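Local coordinates for hypothetical protein PH1897 (Pyrococcus horikoshii, PDB 1VDW) that probably hydrolyses fructose 1,6-bisphosphate to fructose 6-phosphate and phosphate with magnesium, as a homodimer of the inositol monophosphatase superfamily, at residues K4-I9 and S56-L61; G62-S67 and D78-V83. One frame throughout, in Å; residues are numbered along the deposited sequence.

In the fold
Interaction 1 joins helices 3-20 and 45-60; interaction 2 joins strands 64-67 and 79-84 of the mixed sheet against which both helices pack. They come in series along the chain, because helix 45-60 leads through Gly-62 directly into strand 64-67, and their centres lie about 10 Å apart. Phe-58 belongs to both neighbourhoods: its CB lies 3.9 Å from Val-65 CG2 and its CD1, in the conformer given for Val-81, 3.8 Å from Val-81 CG1. Trp-6 CH2 adds a contact of 3.9 Å with Val-63 CG1. Helix pair and sheet therefore share one apolar core; strand 64-67 runs on to Glu-68, and strand 79-84 ends at Asp-84, both predicted magnesium ligands.

Interaction 1: K4-I9 and S56-L61; sequences KTWRKI and SKFKDL
Asp-12 OD2 is gripped by two ammonium groups, that of Lys-57, whose chain lies along Ile-9, and that of Lys-8. The shared carboxylate probably explains why the two can stand close together, NZ of Lys-8 being 4.7 Å from NZ of Lys-57. Lys-57 bends at its second torsion (chi2 71°), which lays its aliphatic part against Ile-9, with CE 4.0 Å from Ile-9 CG2.

The same methyl, Ile-9 CG2, meets Phe-58 CE1 obliquely at 3.9 Å. Trp-6 approaches Phe-58 differently: its CZ3 lies near the plane of the phenyl ring, at the edge, 3.9 Å from Phe-58 CE1. Leu-61 CD1 completes the group, 4.0 Å from Trp-6 CZ3, and it also faces Ile-9 CD1 tip to tip; that last approach is unusually tight, and its exact length is doubtful because Ile-9 has two conformers.

The segment axes approach no closer than 12.8 Å and run at 146°, so these two segments meet through side chains, with no hydrogen bond between them. Trp-6 also touches Ile-105 and Ile-112, and Phe-58 touches Val-103, on the neighbouring sheet. This roughly antiparallel helix pair laid on a sheet is the outer helical layer of the layered alpha-beta sandwich characteristic of the inositol monophosphatase fold.

Interaction 2: G62-S67 and D78-V83; sequences GVNVVS and DYTVVV
Similar first torsions, chi1 -55° in Asn-64 and -57° in Thr-80, set the amide carbon CG of the one and OG1 of the other trans to their own carbonyl carbons, on the same face of the sheet. Asn-64 ND2 then donates to Thr-80 OG1 at 3.2 Å, nearly straight, with the oxygen in the amide plane. Two further bonds fix the rotation of this buried amide: ND2 to Ser-77 O, and Gln-75 N to OD1. A leucine in place of Asn-64 would probably leave Thr-80 OG1, Ser-77 O and Gln-75 N without their amide partner, so that the link between the strands is less firmly tied.

The backbones, 17° apart in direction, pair as parallel strands within the mixed sheet of the inositol monophosphatase fold. Asn-64 N reaches Tyr-79 O at 2.9 Å, and Val-81 N returns to Asn-64 O at 2.9 Å. Farther along, Val-66 N binds Val-81 O at 2.8 Å, and Val-83 N meets Val-66 O at 2.9 Å, almost straight on. The next residues, Glu-68 and Asp-84, are predicted to bind catalytic magnesium.

Toward helix 45-60, in the conformer given for Val-81, Val-65 CG2 packs 3.7 Å from Val-81 CG2, while Val-63 CG2 lies 3.8 Å from Val-81 CG1, the two side chains crossing at about a right angle. On the face of Asn-64, Val-66 CG2 touches Thr-80 CG2 at 3.9 Å, and Thr-200 of helix 199-211 packs on Val-66.

Interaction 1: K4-I9 and S56-L61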
loop_
_atom_site.group_PDB
_atom_site.type_symbol
_atom_site.label_atom_id
_atom_site.label_comp_id
_atom_site.label_asym_id
_atom_site.label_seq_id
_atom_site.Cartn_x
_atom_site.Cartn_y
_atom_site.Cartn_z
ATOM N N LYS A 4 -24.941 1.568 20.016
ATOM C CA LYS A 4 -24.785 0.142 20.289
ATOM C C LYS A 4 -25.387 -0.750 19.201
ATOM O O LYS A 4 -24.775 -1.737 18.785
ATOM C CB LYS A 4 -25.418 -0.207 21.637
ATOM C CG LYS A 4 -25.268 -1.669 22.018
ATOM C CD LYS A 4 -25.909 -1.969 23.362
ATOM C CE LYS A 4 -25.729 -3.432 23.735
ATOM N NZ LYS A 4 -26.336 -3.751 25.056
ATOM N N THR A 5 -26.586 -0.413 18.741
ATOM C CA THR A 5 -27.233 -1.207 17.707
ATOM C C THR A 5 -26.514 -1.096 16.359
ATOM O O THR A 5 -26.498 -2.045 15.578
ATOM C CB THR A 5 -28.720 -0.808 17.543
ATOM O OG1 THR A 5 -28.818 0.585 17.227
ATOM C CG2 THR A 5 -29.481 -1.085 18.834
ATOM N N TRP A 6 -25.915 0.059 16.085
ATOM C CA TRP A 6 -25.192 0.234 14.831
ATOM C C TRP A 6 -23.914 -0.600 14.838
ATOM O O TRP A 6 -23.486 -1.109 13.802
ATOM C CB TRP A 6 -24.864 1.710 14.597
ATOM C CG TRP A 6 -26.073 2.524 14.250
ATOM C CD1 TRP A 6 -26.627 3.534 14.988
ATOM C CD2 TRP A 6 -26.902 2.372 13.092
ATOM N NE1 TRP A 6 -27.746 4.017 14.361
ATOM C CE2 TRP A 6 -27.938 3.328 13.194
ATOM C CE3 TRP A 6 -26.865 1.530 11.973
ATOM C CZ2 TRP A 6 -28.938 3.455 12.222
ATOM C CZ3 TRP A 6 -27.861 1.657 11.004
ATOM C CH2 TRP A 6 -28.880 2.617 11.136
ATOM N N ARG A 7 -23.309 -0.749 16.011
ATOM C CA ARG A 7 -22.093 -1.538 16.115
ATOM C C ARG A 7 -22.404 -3.008 15.824
ATOM O O ARG A 7 -21.577 -3.731 15.269
ATOM C CB ARG A 7 -21.466 -1.352 17.500
ATOM C CG ARG A 7 -21.139 0.112 17.804
ATOM C CD ARG A 7 -20.434 0.302 19.136
ATOM N NE ARG A 7 -19.041 -0.138 19.103
ATOM C CZ ARG A 7 -18.201 -0.018 20.125
ATOM N NH1 ARG A 7 -18.613 0.528 21.263
ATOM N NH2 ARG A 7 -16.947 -0.433 20.010
ATOM N N LYS A 8 -23.609 -3.445 16.184
ATOM C CA LYS A 8 -24.029 -4.822 15.922
ATOM C C LYS A 8 -24.139 -5.006 14.408
ATOM O O LYS A 8 -23.768 -6.043 13.858
ATOM C CB LYS A 8 -25.384 -5.095 16.596
ATOM C CG LYS A 8 -25.932 -6.517 16.437
ATOM C CD LYS A 8 -26.757 -6.695 15.167
ATOM C CE LYS A 8 -27.378 -8.088 15.104
ATOM N NZ LYS A 8 -28.198 -8.290 13.876
ATOM N N ILE A 9 -24.646 -3.981 13.734
ATOM C CA ILE A 9 -24.783 -4.028 12.287
ATOM C C ILE A 9 -23.403 -4.113 11.627
ATOM O O ILE A 9 -23.229 -4.809 10.626
ATOM C CB ILE A 9 -25.546 -2.787 11.775
ATOM C CG1 ILE A 9 -26.977 -2.820 12.320
ATOM C CG2 ILE A 9 -25.544 -2.754 10.253
ATOM C CD1 ILE A 9 -27.828 -1.649 11.910
ATOM N N SER A 56 -28.387 -3.491 0.607
ATOM C CA SER A 56 -29.638 -4.143 0.975
ATOM C C SER A 56 -29.813 -4.097 2.489
ATOM O O SER A 56 -30.912 -3.871 2.994
ATOM C CB SER A 56 -29.638 -5.598 0.500
ATOM O OG SER A 56 -28.607 -6.339 1.128
ATOM N N LYS A 57 -28.716 -4.307 3.205
ATOM C CA LYS A 57 -28.722 -4.296 4.663
ATOM C C LYS A 57 -29.333 -3.011 5.216
ATOM O O LYS A 57 -30.255 -3.049 6.032
ATOM C CB LYS A 57 -27.288 -4.449 5.179
ATOM C CG LYS A 57 -27.153 -4.520 6.690
ATOM C CD LYS A 57 -27.677 -5.836 7.243
ATOM C CE LYS A 57 -27.315 -5.993 8.713
ATOM N NZ LYS A 57 -27.785 -7.289 9.279
ATOM N N PHE A 58 -28.826 -1.872 4.761
ATOM C CA PHE A 58 -29.321 -0.584 5.226
ATOM C C PHE A 58 -30.674 -0.209 4.637
ATOM O O PHE A 58 -31.490 0.427 5.305
ATOM C CB PHE A 58 -28.286 0.503 4.933
ATOM C CG PHE A 58 -27.025 0.356 5.737
ATOM C CD1 PHE A 58 -27.043 0.539 7.116
ATOM C CD2 PHE A 58 -25.830 -0.002 5.126
ATOM C CE1 PHE A 58 -25.891 0.365 7.878
ATOM C CE2 PHE A 58 -24.669 -0.179 5.878
ATOM C CZ PHE A 58 -24.700 0.004 7.259
ATOM N N LYS A 59 -30.918 -0.607 3.393
ATOM C CA LYS A 59 -32.193 -0.307 2.753
ATOM C C LYS A 59 -33.318 -0.983 3.531
ATOM O O LYS A 59 -34.351 -0.370 3.802
ATOM C CB LYS A 59 -32.200 -0.804 1.304
ATOM C CG LYS A 59 -33.490 -0.501 0.555
ATOM C CD LYS A 59 -33.447 -1.019 -0.873
ATOM C CE LYS A 59 -34.755 -0.745 -1.600
ATOM N NZ LYS A 59 -35.064 0.711 -1.667
ATOM N N ASP A 60 -33.104 -2.244 3.898
ATOM C CA ASP A 60 -34.102 -3.007 4.641
ATOM C C ASP A 60 -34.349 -2.454 6.041
ATOM O O ASP A 60 -35.390 -2.721 6.641
ATOM C CB ASP A 60 -33.694 -4.480 4.737
ATOM C CG ASP A 60 -33.577 -5.144 3.377
ATOM O OD1 ASP A 60 -34.235 -4.675 2.424
ATOM O OD2 ASP A 60 -32.838 -6.146 3.263
ATOM N N LEU A 61 -33.391 -1.696 6.567
ATOM C CA LEU A 61 -33.535 -1.104 7.893
ATOM C C LEU A 61 -34.424 0.128 7.826
ATOM O O LEU A 61 -34.845 0.658 8.855
ATOM C CB LEU A 61 -32.172 -0.717 8.464
ATOM C CG LEU A 61 -31.305 -1.864 8.982
ATOM C CD1 LEU A 61 -29.921 -1.336 9.315
ATOM C CD2 LEU A 61 -31.955 -2.488 10.211
#

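Interaction 2: G62-S67 and D78-V83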
loop_
_atom_site.group_PDB
_atom_site.type_symbol
_atom_site.label_atom_id
_atom_site.label_comp_id
_atom_site.label_asym_id
_atom_site.label_seq_id
_atom_site.Cartn_x
_atom_site.Cartn_y
_atom_site.Cartn_z
ATOM N N GLY A 62 -34.694 0.584 6.608
ATOM C CA GLY A 62 -35.545 1.744 6.413
ATOM C C GLY A 62 -34.867 3.096 6.532
ATOM O O GLY A 62 -35.545 4.114 6.655
ATOM N N VAL A 63 -33.539 3.124 6.491
ATOM C CA VAL A 63 -32.818 4.389 6.596
ATOM C C VAL A 63 -32.464 4.931 5.214
ATOM O O VAL A 63 -32.564 4.214 4.216
ATOM C CB VAL A 63 -31.513 4.229 7.420
ATOM C CG1 VAL A 63 -31.838 3.678 8.800
ATOM C CG2 VAL A 63 -30.534 3.309 6.693
ATOM N N ASN A 64 -32.069 6.201 5.155
ATOM C CA ASN A 64 -31.679 6.803 3.885
ATOM C C ASN A 64 -30.284 6.279 3.578
ATOM O O ASN A 64 -29.488 6.056 4.490
ATOM C CB ASN A 64 -31.643 8.332 3.986
ATOM C CG ASN A 64 -32.949 8.917 4.486
ATOM O OD1 ASN A 64 -34.031 8.509 4.061
ATOM N ND2 ASN A 64 -32.853 9.885 5.390
ATOM N N VAL A 65 -29.985 6.075 2.301
ATOM C CA VAL A 65 -28.682 5.555 1.918
ATOM C C VAL A 65 -28.039 6.356 0.802
ATOM O O VAL A 65 -28.690 6.723 -0.176
ATOM C CB VAL A 65 -28.785 4.088 1.452
ATOM C CG1 VAL A 65 -27.395 3.524 1.197
ATOM C CG2 VAL A 65 -29.514 3.263 2.495
ATOM N N VAL A 66 -26.748 6.623 0.959
ATOM C CA VAL A 66 -25.991 7.353 -0.042
ATOM C C VAL A 66 -24.780 6.508 -0.412
ATOM O O VAL A 66 -23.954 6.184 0.441
ATOM C CB VAL A 66 -25.505 8.722 0.486
ATOM C CG1 VAL A 66 -24.772 9.474 -0.618
ATOM C CG2 VAL A 66 -26.688 9.539 0.984
ATOM N N SER A 67 -24.703 6.121 -1.678
ATOM C CA SER A 67 -23.585 5.328 -2.175
ATOM C C SER A 67 -23.329 5.830 -3.593
ATOM O O SER A 67 -24.264 6.197 -4.304
ATOM C CB SER A 67 -23.942 3.839 -2.180
ATOM O OG SER A 67 -22.775 3.035 -2.251
ATOM N N ASP A 78 -34.947 9.339 9.575
ATOM C CA ASP A 78 -34.250 10.333 10.376
ATOM C C ASP A 78 -32.764 9.969 10.456
ATOM O O ASP A 78 -31.976 10.662 11.099
ATOM C CB ASP A 78 -34.880 10.420 11.775
ATOM C CG ASP A 78 -35.047 9.061 12.437
ATOM O OD1 ASP A 78 -35.324 8.070 11.727
ATOM O OD2 ASP A 78 -34.922 8.988 13.679
ATOM N N TYR A 79 -32.398 8.883 9.780
ATOM C CA TYR A 79 -31.019 8.400 9.732
ATOM C C TYR A 79 -30.558 8.240 8.292
ATOM O O TYR A 79 -31.317 7.788 7.435
ATOM C CB TYR A 79 -30.905 7.051 10.442
ATOM C CG TYR A 79 -30.956 7.142 11.946
ATOM C CD1 TYR A 79 -29.820 7.472 12.682
ATOM C CD2 TYR A 79 -32.146 6.906 12.637
ATOM C CE1 TYR A 79 -29.865 7.565 14.072
ATOM C CE2 TYR A 79 -32.202 6.998 14.023
ATOM C CZ TYR A 79 -31.059 7.326 14.735
ATOM O OH TYR A 79 -31.110 7.413 16.107
ATOM N N THR A 80 -29.306 8.603 8.034
ATOM C CA THR A 80 -28.730 8.485 6.700
ATOM C C THR A 80 -27.372 7.808 6.807
ATOM O O THR A 80 -26.564 8.151 7.664
ATOM C CB THR A 80 -28.533 9.861 6.038
ATOM O OG1 THR A 80 -29.785 10.553 5.993
ATOM C CG2 THR A 80 -28.007 9.700 4.616
ATOM N N VAL A 81 -27.135 6.835 5.938
ATOM C CA VAL A 81 -25.866 6.132 5.935
ATOM C C VAL A 81 -25.132 6.478 4.638
ATOM O O VAL A 81 -25.705 6.396 3.550
ATOM C CB VAL A 81 -26.082 4.600 6.063
ATOM C CG1 VAL A 81 -26.882 4.298 7.321
ATOM C CG2 VAL A 81 -26.788 4.056 4.833
ATOM N N VAL A 82 -23.876 6.899 4.774
ATOM C CA VAL A 82 -23.023 7.273 3.641
ATOM C C VAL A 82 -21.978 6.170 3.579
ATOM O O VAL A 82 -21.118 6.062 4.458
ATOM C CB VAL A 82 -22.364 8.643 3.892
ATOM C CG1 VAL A 82 -21.459 9.019 2.731
ATOM C CG2 VAL A 82 -23.446 9.701 4.080
ATOM N N VAL A 83 -22.040 5.364 2.525
ATOM C CA VAL A 83 -21.172 4.205 2.431
ATOM C C VAL A 83 -20.410 3.944 1.141
ATOM O O VAL A 83 -20.804 4.367 0.054
ATOM C CB VAL A 83 -22.024 2.940 2.751
ATOM C CG1 VAL A 83 -23.158 2.817 1.751
ATOM C CG2 VAL A 83 -21.163 1.694 2.731
HETATM O O HOH W 1 -19.895 4.329 -2.619
#